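Local coordinates for protein adenine phosphoribosyltransferase (Leishmania donovani, PDB 1QB7) that probably makes AMP from adenine and 5-phospho-alpha-D-ribose 1-diphosphate, releasing diphosphate, in the purine salvage pathway, at residues 16-21 against 58-63; 23-28 against 48-53; 64-69 against 91-96; 73-78 against 87-92. All coordinates share one frame; numbering follows the deposited sequence.

Interaction 1: 16-21 against 58-63; sequences HALSQL and RDFLVQ
Phe60 of helix 51-67 reaches across to the first turn of helix 17-25 and is met there by Leu18 and His16. The tight part is apolar: the CD2 branch of Leu18 lies 3.6 Å from Phe60 CB and equally near CG, at the root of the ring, the two side chains crossing at about a right angle. Phe60 holds CG anti to its backbone N (chi1 -177°), which swings the ring out from its helix toward Leu18 and His16. Leu12 of strand 9-12 and Leu202 pack against both Leu18 and Phe60, while Leu18 also touches Ala56 and Ile57.

The looser, partly exposed side belongs to His16. Its imidazole and the phenyl ring form an offset edge-to-face (T-shaped) pair, planes at 89° and centroids 5.1 Å apart, with the edge of Phe60 turned to the histidine face; His16 NE2 comes 3.6 Å from Phe60 CE1. The other ring nitrogen fixes the imidazole's rotation: as N-cap residue, His16 takes the Leu18 N-H on ND1 at 2.9 Å, nearly straight and in the ring plane. One side chain thus caps its helix and presents an aromatic face to Phe60 of helix 51-67. No hydrogen bond joins the segments; this is plain helix-helix packing, between the N-terminal helix and the long helix of a type I phosphoribosyltransferase fold.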
loop_
_atom_site.group_PDB
_atom_site.type_symbol
_atom_site.label_atom_id
_atom_site.label_comp_id
_atom_site.label_asym_id
_atom_site.label_seq_id
_atom_site.Cartn_x
_atom_site.Cartn_y
_atom_site.Cartn_z
ATOM N N HIS A 16 -21.643 8.906 14.247
ATOM C CA HIS A 16 -21.554 8.678 12.806
ATOM C C HIS A 16 -21.454 7.194 12.476
ATOM O O HIS A 16 -20.775 6.447 13.173
ATOM C CB HIS A 16 -20.346 9.413 12.227
ATOM C CG HIS A 16 -20.407 9.586 10.743
ATOM N ND1 HIS A 16 -20.215 8.544 9.864
ATOM C CD2 HIS A 16 -20.665 10.675 9.983
ATOM C CE1 HIS A 16 -20.355 8.984 8.625
ATOM N NE2 HIS A 16 -20.628 10.275 8.670
ATOM N N ALA A 17 -22.144 6.776 11.418
ATOM C CA ALA A 17 -22.134 5.380 10.991
ATOM C C ALA A 17 -20.711 4.845 10.751
ATOM O O ALA A 17 -20.419 3.690 11.061
ATOM C CB ALA A 17 -22.991 5.208 9.736
ATOM N N LEU A 18 -19.831 5.689 10.216
ATOM C CA LEU A 18 -18.450 5.292 9.952
ATOM C C LEU A 18 -17.682 5.021 11.250
ATOM O O LEU A 18 -16.915 4.057 11.339
ATOM C CB LEU A 18 -17.729 6.365 9.126
ATOM C CG LEU A 18 -16.211 6.216 8.935
ATOM C CD1 LEU A 18 -15.856 4.860 8.327
ATOM C CD2 LEU A 18 -15.698 7.347 8.065
ATOM N N SER A 19 -17.878 5.884 12.242
ATOM C CA SER A 19 -17.216 5.736 13.535
ATOM C C SER A 19 -17.648 4.436 14.205
ATOM O O SER A 19 -16.839 3.716 14.800
ATOM C CB SER A 19 -17.564 6.919 14.434
ATOM O OG SER A 19 -17.055 6.726 15.737
ATOM N N GLN A 20 -18.939 4.151 14.089
ATOM C CA GLN A 20 -19.544 2.956 14.652
ATOM C C GLN A 20 -19.007 1.705 13.971
ATOM O O GLN A 20 -18.699 0.716 14.627
ATOM C CB GLN A 20 -21.062 3.017 14.458
ATOM C CG GLN A 20 -21.747 4.172 15.163
ATOM C CD GLN A 20 -21.944 3.903 16.633
ATOM O OE1 GLN A 20 -23.065 3.663 17.079
ATOM N NE2 GLN A 20 -20.852 3.926 17.399
ATOM N N LEU A 21 -18.912 1.758 12.646
ATOM C CA LEU A 21 -18.436 0.637 11.849
ATOM C C LEU A 21 -16.976 0.322 12.164
ATOM O O LEU A 21 -16.587 -0.840 12.235
ATOM C CB LEU A 21 -18.629 0.958 10.365
ATOM C CG LEU A 21 -18.662 -0.171 9.337
ATOM C CD1 LEU A 21 -19.498 -1.334 9.824
ATOM C CD2 LEU A 21 -19.227 0.380 8.046
ATOM N N ARG A 58 -13.905 5.107 2.246
ATOM C CA ARG A 58 -13.762 5.643 0.897
ATOM C C ARG A 58 -14.850 6.685 0.614
ATOM O O ARG A 58 -14.553 7.803 0.194
ATOM C CB ARG A 58 -13.842 4.496 -0.115
ATOM C CG ARG A 58 -13.413 4.835 -1.529
ATOM C CD ARG A 58 -14.479 5.598 -2.300
ATOM N NE ARG A 58 -15.772 4.919 -2.263
ATOM C CZ ARG A 58 -16.125 3.908 -3.056
ATOM N NH1 ARG A 58 -15.286 3.444 -3.974
ATOM N NH2 ARG A 58 -17.331 3.364 -2.933
ATOM N N ASP A 59 -16.103 6.317 0.863
ATOM C CA ASP A 59 -17.230 7.221 0.623
ATOM C C ASP A 59 -17.140 8.513 1.424
ATOM O O ASP A 59 -17.331 9.597 0.881
ATOM C CB ASP A 59 -18.564 6.532 0.939
ATOM C CG ASP A 59 -18.911 5.437 -0.047
ATOM O OD1 ASP A 59 -18.367 5.428 -1.166
ATOM O OD2 ASP A 59 -19.748 4.584 0.300
ATOM N N PHE A 60 -16.847 8.388 2.714
ATOM C CA PHE A 60 -16.748 9.541 3.595
ATOM C C PHE A 60 -15.665 10.539 3.172
ATOM O O PHE A 60 -15.947 11.724 2.989
ATOM C CB PHE A 60 -16.526 9.089 5.044
ATOM C CG PHE A 60 -16.475 10.224 6.030
ATOM C CD1 PHE A 60 -17.642 10.698 6.627
ATOM C CD2 PHE A 60 -15.267 10.854 6.327
ATOM C CE1 PHE A 60 -17.608 11.784 7.503
ATOM C CE2 PHE A 60 -15.223 11.942 7.201
ATOM C CZ PHE A 60 -16.401 12.407 7.787
ATOM N N LEU A 61 -14.433 10.059 3.007
ATOM C CA LEU A 61 -13.323 10.931 2.628
ATOM C C LEU A 61 -13.470 11.533 1.233
ATOM O O LEU A 61 -13.118 12.692 1.012
ATOM C CB LEU A 61 -11.988 10.201 2.798
ATOM C CG LEU A 61 -11.675 9.890 4.268
ATOM C CD1 LEU A 61 -10.386 9.093 4.401
ATOM C CD2 LEU A 61 -11.580 11.184 5.062
ATOM N N VAL A 62 -14.016 10.763 0.294
ATOM C CA VAL A 62 -14.235 11.280 -1.054
ATOM C C VAL A 62 -15.229 12.448 -0.970
ATOM O O VAL A 62 -14.980 13.520 -1.526
ATOM C CB VAL A 62 -14.764 10.177 -2.012
ATOM C CG1 VAL A 62 -15.289 10.795 -3.303
ATOM C CG2 VAL A 62 -13.645 9.183 -2.330
ATOM N N GLN A 63 -16.323 12.254 -0.232
ATOM C CA GLN A 63 -17.335 13.301 -0.061
ATOM C C GLN A 63 -16.715 14.523 0.595
ATOM O O GLN A 63 -16.968 15.659 0.191
ATOM C CB GLN A 63 -18.497 12.794 0.788
ATOM C CG GLN A 63 -19.397 11.818 0.054
ATOM C CD GLN A 63 -20.235 10.966 0.989
ATOM O OE1 GLN A 63 -20.291 11.217 2.196
ATOM N NE2 GLN A 63 -20.878 9.936 0.438
#

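Interaction 2: 23-28 against 48-53; sequences KKSYRW and TESPET
Thr53 OG1 is gripped by two serine hydroxyls, Ser25 OG from the end of helix 17-25 and Ser50 OG from its own segment. The bond from Ser25 OG to Thr53 OG1 is 2.6 Å long, and the one from Ser50 OG to Thr53 OG1 is equally short; the direction of neither bond is assigned, though Thr53 OG1 can give its one proton to only one of the two serines. Thr53 sets OG1 beside its backbone N and anti to the carbonyl carbon (chi1 -50°), which turns the hydroxyl back toward the start of its helix. Ser50 occupies the N-cap position of helix 51-67, so this small cluster of hydroxyls joins the C-terminal end of one helix to the N-terminal end of another. Ser25 OG also bonds to Leu21 O, one turn earlier in its helix, which ties the hydroxyl to its own backbone as well as to the neighbouring helix. The Ser25 side chain packs on Ile47 of helix 45-48, and that of Thr53 on Leu21 and Leu22. Beyond the helix end, the guanidinium of Arg27 folds back, NH1 donating to Lys24 O at 3.0 Å and to Tyr26 O at 2.8 Å, both acceptors lying close to the guanidinium plane.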
loop_
_atom_site.group_PDB
_atom_site.type_symbol
_atom_site.label_atom_id
_atom_site.label_comp_id
_atom_site.label_asym_id
_atom_site.label_seq_id
_atom_site.Cartn_x
_atom_site.Cartn_y
_atom_site.Cartn_z
ATOM N N LYS A 23 -15.408 1.007 15.023
ATOM C CA LYS A 23 -15.362 0.471 16.378
ATOM C C LYS A 23 -15.743 -1.018 16.364
ATOM O O LYS A 23 -15.192 -1.822 17.114
ATOM C CB LYS A 23 -16.318 1.273 17.262
ATOM C CG LYS A 23 -16.408 0.843 18.711
ATOM C CD LYS A 23 -17.508 1.647 19.392
ATOM C CE LYS A 23 -17.821 1.166 20.799
ATOM N NZ LYS A 23 -16.684 1.345 21.745
ATOM N N LYS A 24 -16.662 -1.373 15.473
ATOM C CA LYS A 24 -17.143 -2.741 15.329
ATOM C C LYS A 24 -16.132 -3.633 14.610
ATOM O O LYS A 24 -15.913 -4.774 15.011
ATOM C CB LYS A 24 -18.473 -2.737 14.567
ATOM C CG LYS A 24 -19.059 -4.110 14.264
ATOM C CD LYS A 24 -20.282 -3.989 13.352
ATOM C CE LYS A 24 -20.755 -5.344 12.824
ATOM N NZ LYS A 24 -21.263 -6.243 13.901
ATOM N N SER A 25 -15.498 -3.095 13.572
ATOM C CA SER A 25 -14.525 -3.841 12.771
ATOM C C SER A 25 -13.116 -3.978 13.330
ATOM O O SER A 25 -12.511 -5.042 13.213
ATOM C CB SER A 25 -14.426 -3.244 11.366
ATOM O OG SER A 25 -15.686 -3.248 10.724
ATOM N N TYR A 26 -12.582 -2.912 13.917
ATOM C CA TYR A 26 -11.217 -2.948 14.437
ATOM C C TYR A 26 -10.874 -4.096 15.371
ATOM O O TYR A 26 -11.692 -4.537 16.184
ATOM C CB TYR A 26 -10.858 -1.628 15.126
ATOM C CG TYR A 26 -9.894 -0.752 14.349
ATOM C CD1 TYR A 26 -8.643 -1.233 13.949
ATOM C CD2 TYR A 26 -10.234 0.557 14.009
ATOM C CE1 TYR A 26 -7.756 -0.429 13.221
ATOM C CE2 TYR A 26 -9.359 1.365 13.287
ATOM C CZ TYR A 26 -8.125 0.866 12.894
ATOM O OH TYR A 26 -7.280 1.653 12.150
ATOM N N ARG A 27 -9.664 -4.618 15.193
ATOM C CA ARG A 27 -9.133 -5.681 16.044
ATOM C C ARG A 27 -7.724 -5.269 16.414
ATOM O O ARG A 27 -6.965 -4.792 15.567
ATOM C CB ARG A 27 -9.093 -7.039 15.335
ATOM C CG ARG A 27 -10.452 -7.675 15.103
ATOM C CD ARG A 27 -11.178 -7.957 16.404
ATOM N NE ARG A 27 -12.485 -8.571 16.181
ATOM C CZ ARG A 27 -13.600 -7.908 15.875
ATOM N NH1 ARG A 27 -13.592 -6.585 15.763
ATOM N NH2 ARG A 27 -14.731 -8.574 15.693
ATOM N N TRP A 28 -7.408 -5.370 17.698
ATOM C CA TRP A 28 -6.073 -5.037 18.175
ATOM C C TRP A 28 -5.442 -6.286 18.778
ATOM O O TRP A 28 -6.144 -7.209 19.212
ATOM C CB TRP A 28 -6.102 -3.879 19.180
ATOM C CG TRP A 28 -6.870 -4.137 20.445
ATOM C CD1 TRP A 28 -8.132 -3.708 20.736
ATOM C CD2 TRP A 28 -6.401 -4.831 21.611
ATOM N NE1 TRP A 28 -8.477 -4.083 22.013
ATOM C CE2 TRP A 28 -7.434 -4.773 22.571
ATOM C CE3 TRP A 28 -5.205 -5.490 21.938
ATOM C CZ2 TRP A 28 -7.308 -5.351 23.842
ATOM C CZ3 TRP A 28 -5.080 -6.065 23.203
ATOM C CH2 TRP A 28 -6.129 -5.990 24.138
ATOM N N THR A 48 -9.282 -3.385 6.199
ATOM C CA THR A 48 -9.244 -3.726 4.771
ATOM C C THR A 48 -9.975 -5.024 4.433
ATOM O O THR A 48 -10.417 -5.200 3.306
ATOM C CB THR A 48 -7.786 -3.782 4.195
ATOM O OG1 THR A 48 -7.080 -4.891 4.758
ATOM C CG2 THR A 48 -7.022 -2.499 4.509
ATOM N N GLU A 49 -10.099 -5.930 5.399
ATOM C CA GLU A 49 -10.802 -7.192 5.173
ATOM C C GLU A 49 -12.312 -7.039 5.367
ATOM O O GLU A 49 -13.073 -7.976 5.143
ATOM C CB GLU A 49 -10.262 -8.287 6.088
ATOM C CG GLU A 49 -8.882 -8.787 5.697
ATOM C CD GLU A 49 -8.320 -9.810 6.666
ATOM O OE1 GLU A 49 -9.097 -10.526 7.326
ATOM O OE2 GLU A 49 -7.084 -9.907 6.767
ATOM N N SER A 50 -12.730 -5.857 5.807
ATOM C CA SER A 50 -14.143 -5.558 6.014
ATOM C C SER A 50 -14.617 -4.687 4.849
ATOM O O SER A 50 -14.387 -3.475 4.832
ATOM C CB SER A 50 -14.350 -4.825 7.342
ATOM O OG SER A 50 -15.668 -4.297 7.423
ATOM N N PRO A 51 -15.258 -5.305 3.842
ATOM C CA PRO A 51 -15.763 -4.592 2.664
ATOM C C PRO A 51 -16.617 -3.370 2.995
ATOM O O PRO A 51 -16.424 -2.296 2.424
ATOM C CB PRO A 51 -16.577 -5.667 1.948
ATOM C CG PRO A 51 -15.827 -6.901 2.257
ATOM C CD PRO A 51 -15.535 -6.749 3.726
ATOM N N GLU A 52 -17.539 -3.531 3.937
ATOM C CA GLU A 52 -18.427 -2.441 4.317
ATOM C C GLU A 52 -17.655 -1.292 4.963
ATOM O O GLU A 52 -17.929 -0.123 4.687
ATOM C CB GLU A 52 -19.527 -2.946 5.258
ATOM C CG GLU A 52 -20.650 -1.941 5.465
ATOM C CD GLU A 52 -21.654 -2.349 6.537
ATOM O OE1 GLU A 52 -21.416 -3.345 7.262
ATOM O OE2 GLU A 52 -22.683 -1.647 6.662
ATOM N N THR A 53 -16.673 -1.623 5.798
ATOM C CA THR A 53 -15.885 -0.594 6.469
ATOM C C THR A 53 -14.981 0.149 5.488
ATOM O O THR A 53 -14.901 1.377 5.521
ATOM C CB THR A 53 -15.050 -1.181 7.634
ATOM O OG1 THR A 53 -15.898 -1.972 8.474
ATOM C CG2 THR A 53 -14.442 -0.064 8.477
#

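Interaction 3: 64-69 against 91-96; sequences RYRAMS and VELEIP
Leu93 pushes its two methyl branches against neighbouring residues on the last full turn of helix 51-67: CD1 lies 3.6 Å from Tyr65 CB, and CD2 lies 3.7 Å from Arg66 CG. Here the C-terminal ends of helices 51-67 and 86-93 meet in the phosphoribosyltransferase domain, the second helix being the crossover of a beta-alpha-beta unit. Tyr65 meets the leucine mainly through CB and the near part of its ring; the phenol itself leads away toward strand 167-173, where OH is hydrogen-bonded to Glu170 and the ring side chain touches Val172. The tyrosine therefore links the helix pair to the sheet beneath it.

Arg66 does the polar work at the exposed margin. From CG to NE its chain is extended, enough to carry the guanidinium past Leu93 to the last turn of helix 86-93. There NH2 donates to Glu92 O at 3.0 Å, with an angle of 151° at the hydrogen; the nitrogen stands well above the carbonyl plane, 55° out of it. The carboxylate of Glu92 adds a long salt bridge, OE1 to Arg66 NH2 at 3.8 Å. Its other oxygen, OE2, is engaged more strongly by Arg58 of the second subunit, so Glu92 connects this helix pair to the dimer interface. A water lying in the guanidinium plane completes the polar edge, accepting from Arg66 NE at 2.8 Å and giving a weak bond of 3.4 Å to Glu92 O.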
loop_
_atom_site.group_PDB
_atom_site.type_symbol
_atom_site.label_atom_id
_atom_site.label_comp_id
_atom_site.label_asym_id
_atom_site.label_seq_id
_atom_site.Cartn_x
_atom_site.Cartn_y
_atom_site.Cartn_z
ATOM N N ARG A 64 -15.857 14.275 1.577
ATOM C CA ARG A 64 -15.195 15.352 2.284
ATOM C C ARG A 64 -14.383 16.230 1.345
ATOM O O ARG A 64 -14.551 17.449 1.331
ATOM C CB ARG A 64 -14.288 14.790 3.377
ATOM C CG ARG A 64 -13.496 15.846 4.100
ATOM C CD ARG A 64 -12.650 15.230 5.181
ATOM N NE ARG A 64 -11.876 16.238 5.896
ATOM C CZ ARG A 64 -12.378 17.075 6.799
ATOM N NH1 ARG A 64 -13.666 17.026 7.114
ATOM N NH2 ARG A 64 -11.585 17.957 7.395
ATOM N N TYR A 65 -13.541 15.611 0.526
ATOM C CA TYR A 65 -12.693 16.377 -0.376
ATOM C C TYR A 65 -13.394 17.006 -1.576
ATOM O O TYR A 65 -12.957 18.046 -2.063
ATOM C CB TYR A 65 -11.460 15.559 -0.762
ATOM C CG TYR A 65 -10.677 15.140 0.469
ATOM C CD1 TYR A 65 -10.268 16.091 1.405
ATOM C CD2 TYR A 65 -10.420 13.796 0.742
ATOM C CE1 TYR A 65 -9.633 15.720 2.586
ATOM C CE2 TYR A 65 -9.785 13.411 1.928
ATOM C CZ TYR A 65 -9.397 14.380 2.844
ATOM O OH TYR A 65 -8.807 14.017 4.032
ATOM N N ARG A 66 -14.493 16.397 -2.026
ATOM C CA ARG A 66 -15.277 16.939 -3.144
ATOM C C ARG A 66 -15.999 18.202 -2.682
ATOM O O ARG A 66 -16.211 19.134 -3.461
ATOM C CB ARG A 66 -16.305 15.920 -3.651
ATOM C CG ARG A 66 -15.725 14.887 -4.592
ATOM C CD ARG A 66 -16.796 13.997 -5.215
ATOM N NE ARG A 66 -16.205 13.069 -6.183
ATOM C CZ ARG A 66 -16.647 11.835 -6.419
ATOM N NH1 ARG A 66 -17.700 11.367 -5.763
ATOM N NH2 ARG A 66 -16.003 11.045 -7.275
ATOM N N ALA A 67 -16.362 18.222 -1.402
ATOM C CA ALA A 67 -17.050 19.351 -0.796
ATOM C C ALA A 67 -16.069 20.435 -0.348
ATOM O O ALA A 67 -16.455 21.585 -0.131
ATOM C CB ALA A 67 -17.877 18.873 0.393
ATOM N N MET A 68 -14.795 20.075 -0.242
ATOM C CA MET A 68 -13.765 21.005 0.209
ATOM C C MET A 68 -13.406 22.103 -0.791
ATOM O O MET A 68 -13.364 21.874 -2.004
ATOM C CB MET A 68 -12.513 20.224 0.608
ATOM C CG MET A 68 -11.530 20.998 1.450
ATOM S SD MET A 68 -10.259 19.922 2.119
ATOM C CE MET A 68 -11.111 19.136 3.465
ATOM N N SER A 69 -13.129 23.294 -0.264
ATOM C CA SER A 69 -12.761 24.440 -1.087
ATOM C C SER A 69 -11.736 25.339 -0.379
ATOM O O SER A 69 -11.964 25.784 0.750
ATOM C CB SER A 69 -14.007 25.247 -1.459
ATOM O OG SER A 69 -13.688 26.258 -2.401
ATOM N N VAL A 91 -8.442 8.073 -6.778
ATOM C CA VAL A 91 -9.031 7.621 -8.039
ATOM C C VAL A 91 -10.403 8.264 -8.273
ATOM O O VAL A 91 -10.768 8.576 -9.408
ATOM C CB VAL A 91 -9.132 6.067 -8.101
ATOM C CG1 VAL A 91 -10.246 5.555 -7.211
ATOM C CG2 VAL A 91 -9.323 5.608 -9.529
ATOM N N GLU A 92 -11.135 8.501 -7.187
ATOM C CA GLU A 92 -12.450 9.123 -7.261
ATOM C C GLU A 92 -12.348 10.636 -7.453
ATOM O O GLU A 92 -13.124 11.234 -8.201
ATOM C CB GLU A 92 -13.246 8.819 -5.993
ATOM C CG GLU A 92 -13.542 7.345 -5.784
ATOM C CD GLU A 92 -14.289 6.714 -6.952
ATOM O OE1 GLU A 92 -15.007 7.430 -7.684
ATOM O OE2 GLU A 92 -14.167 5.487 -7.137
ATOM N N LEU A 93 -11.408 11.249 -6.741
ATOM C CA LEU A 93 -11.180 12.686 -6.818
ATOM C C LEU A 93 -10.452 13.043 -8.106
ATOM O O LEU A 93 -10.366 14.218 -8.477
ATOM C CB LEU A 93 -10.336 13.150 -5.628
ATOM C CG LEU A 93 -10.910 12.966 -4.225
ATOM C CD1 LEU A 93 -9.886 13.427 -3.193
ATOM C CD2 LEU A 93 -12.203 13.746 -4.096
ATOM N N GLU A 94 -9.897 12.020 -8.757
ATOM C CA GLU A 94 -9.153 12.180 -10.000
ATOM C C GLU A 94 -7.934 13.085 -9.825
ATOM O O GLU A 94 -7.699 14.000 -10.620
ATOM C CB GLU A 94 -10.071 12.687 -11.118
ATOM C CG GLU A 94 -11.234 11.742 -11.400
ATOM C CD GLU A 94 -12.150 12.212 -12.523
ATOM O OE1 GLU A 94 -12.124 13.414 -12.869
ATOM O OE2 GLU A 94 -12.905 11.368 -13.054
ATOM N N ILE A 95 -7.192 12.852 -8.740
ATOM C CA ILE A 95 -5.972 13.602 -8.443
ATOM C C ILE A 95 -4.852 12.584 -8.202
ATOM O O ILE A 95 -5.118 11.402 -7.957
ATOM C CB ILE A 95 -6.132 14.557 -7.217
ATOM C CG1 ILE A 95 -6.543 13.775 -5.962
ATOM C CG2 ILE A 95 -7.134 15.669 -7.538
ATOM C CD1 ILE A 95 -6.639 14.627 -4.714
ATOM N N PRO A 96 -3.587 13.016 -8.314
ATOM C CA PRO A 96 -2.438 12.125 -8.111
ATOM C C PRO A 96 -2.298 11.545 -6.704
ATOM O O PRO A 96 -2.688 12.177 -5.716
ATOM C CB PRO A 96 -1.240 13.044 -8.398
ATOM C CG PRO A 96 -1.790 14.066 -9.314
ATOM C CD PRO A 96 -3.130 14.359 -8.706
HETATM O O HOH W 1 -14.286 14.391 -7.777
#

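Interaction 4: 73-78 against 87-92; sequences THILGF and PMIAVE
Ile75 projects from strand 74-78 onto the inner side of helix 86-93, where Ala90 and Ile89 receive it. Its CG1 methylene rests 3.9 Å from Ala90 CB, while the terminal CD1 extends to Ile89 CG2 at a looser 4.5 Å. With CG1 beside the backbone N (chi1 -59°), the longer branch is aimed at the helix. The small Ala90 side chain lets the strand and helix backbones come close, their CA atoms 6.4 Å apart at this pair. No hydrogen bond crosses between the segments; the contact is wholly apolar and buried.

Outside this core, Ile75 also touches Val142 and Ile144 of strand 140-145, Phe97 of strand 97-100, and Ile95 in the connection to that strand. Backbone hydrogen bonds to Pro96 and Val98 hold Ile75 in the sheet. Ile89 also packs on Leu61 of helix 51-67, the neighbouring helix, which reaches the same sheet through Tyr65, and Met88 meets its own counterpart in the second subunit. Strand 74-78, helix 86-93 and the parallel strand 97-100 make a beta-alpha-beta crossover, and the packing of Ile75 on Ala90 is the strand-to-helix core of that unit in the type I phosphoribosyltransferase fold.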
loop_
_atom_site.group_PDB
_atom_site.type_symbol
_atom_site.label_atom_id
_atom_site.label_comp_id
_atom_site.label_asym_id
_atom_site.label_seq_id
_atom_site.Cartn_x
_atom_site.Cartn_y
_atom_site.Cartn_z
ATOM N N THR A 73 -5.134 18.880 -4.264
ATOM C CA THR A 73 -4.553 18.596 -5.570
ATOM C C THR A 73 -3.821 17.262 -5.570
ATOM O O THR A 73 -3.612 16.663 -6.625
ATOM C CB THR A 73 -3.553 19.703 -5.996
ATOM O OG1 THR A 73 -2.463 19.757 -5.071
ATOM C CG2 THR A 73 -4.234 21.060 -6.028
ATOM N N HIS A 74 -3.450 16.791 -4.379
ATOM C CA HIS A 74 -2.703 15.538 -4.231
ATOM C C HIS A 74 -3.023 14.818 -2.919
ATOM O O HIS A 74 -3.378 15.445 -1.918
ATOM C CB HIS A 74 -1.182 15.813 -4.179
ATOM C CG HIS A 74 -0.607 16.456 -5.407
ATOM N ND1 HIS A 74 -0.703 17.809 -5.658
ATOM C CD2 HIS A 74 0.135 15.940 -6.417
ATOM C CE1 HIS A 74 -0.048 18.095 -6.768
ATOM N NE2 HIS A 74 0.470 16.979 -7.247
ATOM N N ILE A 75 -2.855 13.498 -2.932
ATOM C CA ILE A 75 -3.019 12.666 -1.735
ATOM C C ILE A 75 -1.617 12.052 -1.550
ATOM O O ILE A 75 -1.039 11.527 -2.504
ATOM C CB ILE A 75 -4.015 11.492 -1.928
ATOM C CG1 ILE A 75 -5.417 11.987 -2.324
ATOM C CG2 ILE A 75 -4.056 10.641 -0.662
ATOM C CD1 ILE A 75 -6.176 12.701 -1.249
ATOM N N LEU A 76 -1.044 12.187 -0.359
ATOM C CA LEU A 76 0.280 11.630 -0.079
ATOM C C LEU A 76 0.130 10.578 1.016
ATOM O O LEU A 76 -0.175 10.904 2.162
ATOM C CB LEU A 76 1.257 12.731 0.355
ATOM C CG LEU A 76 2.676 12.328 0.803
ATOM C CD1 LEU A 76 3.451 11.662 -0.322
ATOM C CD2 LEU A 76 3.438 13.543 1.287
ATOM N N GLY A 77 0.322 9.316 0.645
ATOM C CA GLY A 77 0.177 8.224 1.592
ATOM C C GLY A 77 1.496 7.671 2.089
ATOM O O GLY A 77 2.478 7.603 1.338
ATOM N N PHE A 78 1.504 7.248 3.353
ATOM C CA PHE A 78 2.701 6.707 3.993
ATOM C C PHE A 78 2.862 5.203 3.755
ATOM O O PHE A 78 1.901 4.442 3.845
ATOM C CB PHE A 78 2.667 6.974 5.506
ATOM C CG PHE A 78 2.555 8.436 5.882
ATOM C CD1 PHE A 78 2.504 9.435 4.915
ATOM C CD2 PHE A 78 2.480 8.806 7.222
ATOM C CE1 PHE A 78 2.376 10.780 5.277
ATOM C CE2 PHE A 78 2.353 10.142 7.597
ATOM C CZ PHE A 78 2.300 11.130 6.622
ATOM N N PRO A 87 -5.031 5.576 -2.601
ATOM C CA PRO A 87 -5.428 5.321 -3.994
ATOM C C PRO A 87 -6.930 5.231 -4.263
ATOM O O PRO A 87 -7.399 5.735 -5.284
ATOM C CB PRO A 87 -4.713 4.010 -4.322
ATOM C CG PRO A 87 -3.470 4.090 -3.475
ATOM C CD PRO A 87 -4.011 4.605 -2.160
ATOM N N MET A 88 -7.690 4.613 -3.362
ATOM C CA MET A 88 -9.124 4.504 -3.596
ATOM C C MET A 88 -9.839 5.845 -3.472
ATOM O O MET A 88 -10.923 6.023 -4.018
ATOM C CB MET A 88 -9.774 3.432 -2.717
ATOM C CG MET A 88 -9.752 3.696 -1.241
ATOM S SD MET A 88 -10.624 2.391 -0.357
ATOM C CE MET A 88 -10.588 3.086 1.279
ATOM N N ILE A 89 -9.226 6.792 -2.768
ATOM C CA ILE A 89 -9.810 8.120 -2.626
ATOM C C ILE A 89 -9.385 8.965 -3.829
ATOM O O ILE A 89 -10.219 9.578 -4.499
ATOM C CB ILE A 89 -9.340 8.805 -1.333
ATOM C CG1 ILE A 89 -9.815 8.011 -0.115
ATOM C CG2 ILE A 89 -9.882 10.224 -1.256
ATOM C CD1 ILE A 89 -9.140 8.430 1.180
ATOM N N ALA A 90 -8.084 8.950 -4.114
ATOM C CA ALA A 90 -7.500 9.699 -5.222
ATOM C C ALA A 90 -8.109 9.348 -6.581
ATOM O O ALA A 90 -8.285 10.225 -7.429
ATOM C CB ALA A 90 -5.983 9.497 -5.253
ATOM N N VAL A 91 -8.442 8.073 -6.778
ATOM C CA VAL A 91 -9.031 7.621 -8.039
ATOM C C VAL A 91 -10.403 8.264 -8.273
ATOM O O VAL A 91 -10.768 8.576 -9.408
ATOM C CB VAL A 91 -9.132 6.067 -8.101
ATOM C CG1 VAL A 91 -10.246 5.555 -7.211
ATOM C CG2 VAL A 91 -9.323 5.608 -9.529
ATOM N N GLU A 92 -11.135 8.501 -7.187
ATOM C CA GLU A 92 -12.450 9.123 -7.261
ATOM C C GLU A 92 -12.348 10.636 -7.453
ATOM O O GLU A 92 -13.124 11.234 -8.201
ATOM C CB GLU A 92 -13.246 8.819 -5.993
ATOM C CG GLU A 92 -13.542 7.345 -5.784
ATOM C CD GLU A 92 -14.289 6.714 -6.952
ATOM O OE1 GLU A 92 -15.007 7.430 -7.684
ATOM O OE2 GLU A 92 -14.167 5.487 -7.137
#

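From the N terminus, helix 17-25 meets helix 51-67 twice. Interaction 1 closes the outer loop, from 16-21 to 58-63, and interaction 2 falls within it, pairing the end of the first helix with the start of the second; Leu21 packing on Thr53 connects the two contacts. Farther along helix 51-67, interaction 3 closes a loop from 64-69 to 91-96. Interaction 4 opens inside this loop, at 73-78, and ends on the same stretch of helix 86-93, sharing Val91 and Glu92. Leu61 on Ile89 and Val62 on Glu92 join the two halves, so helix 51-67 bridges the N-terminal helix and the beta-alpha-beta unit.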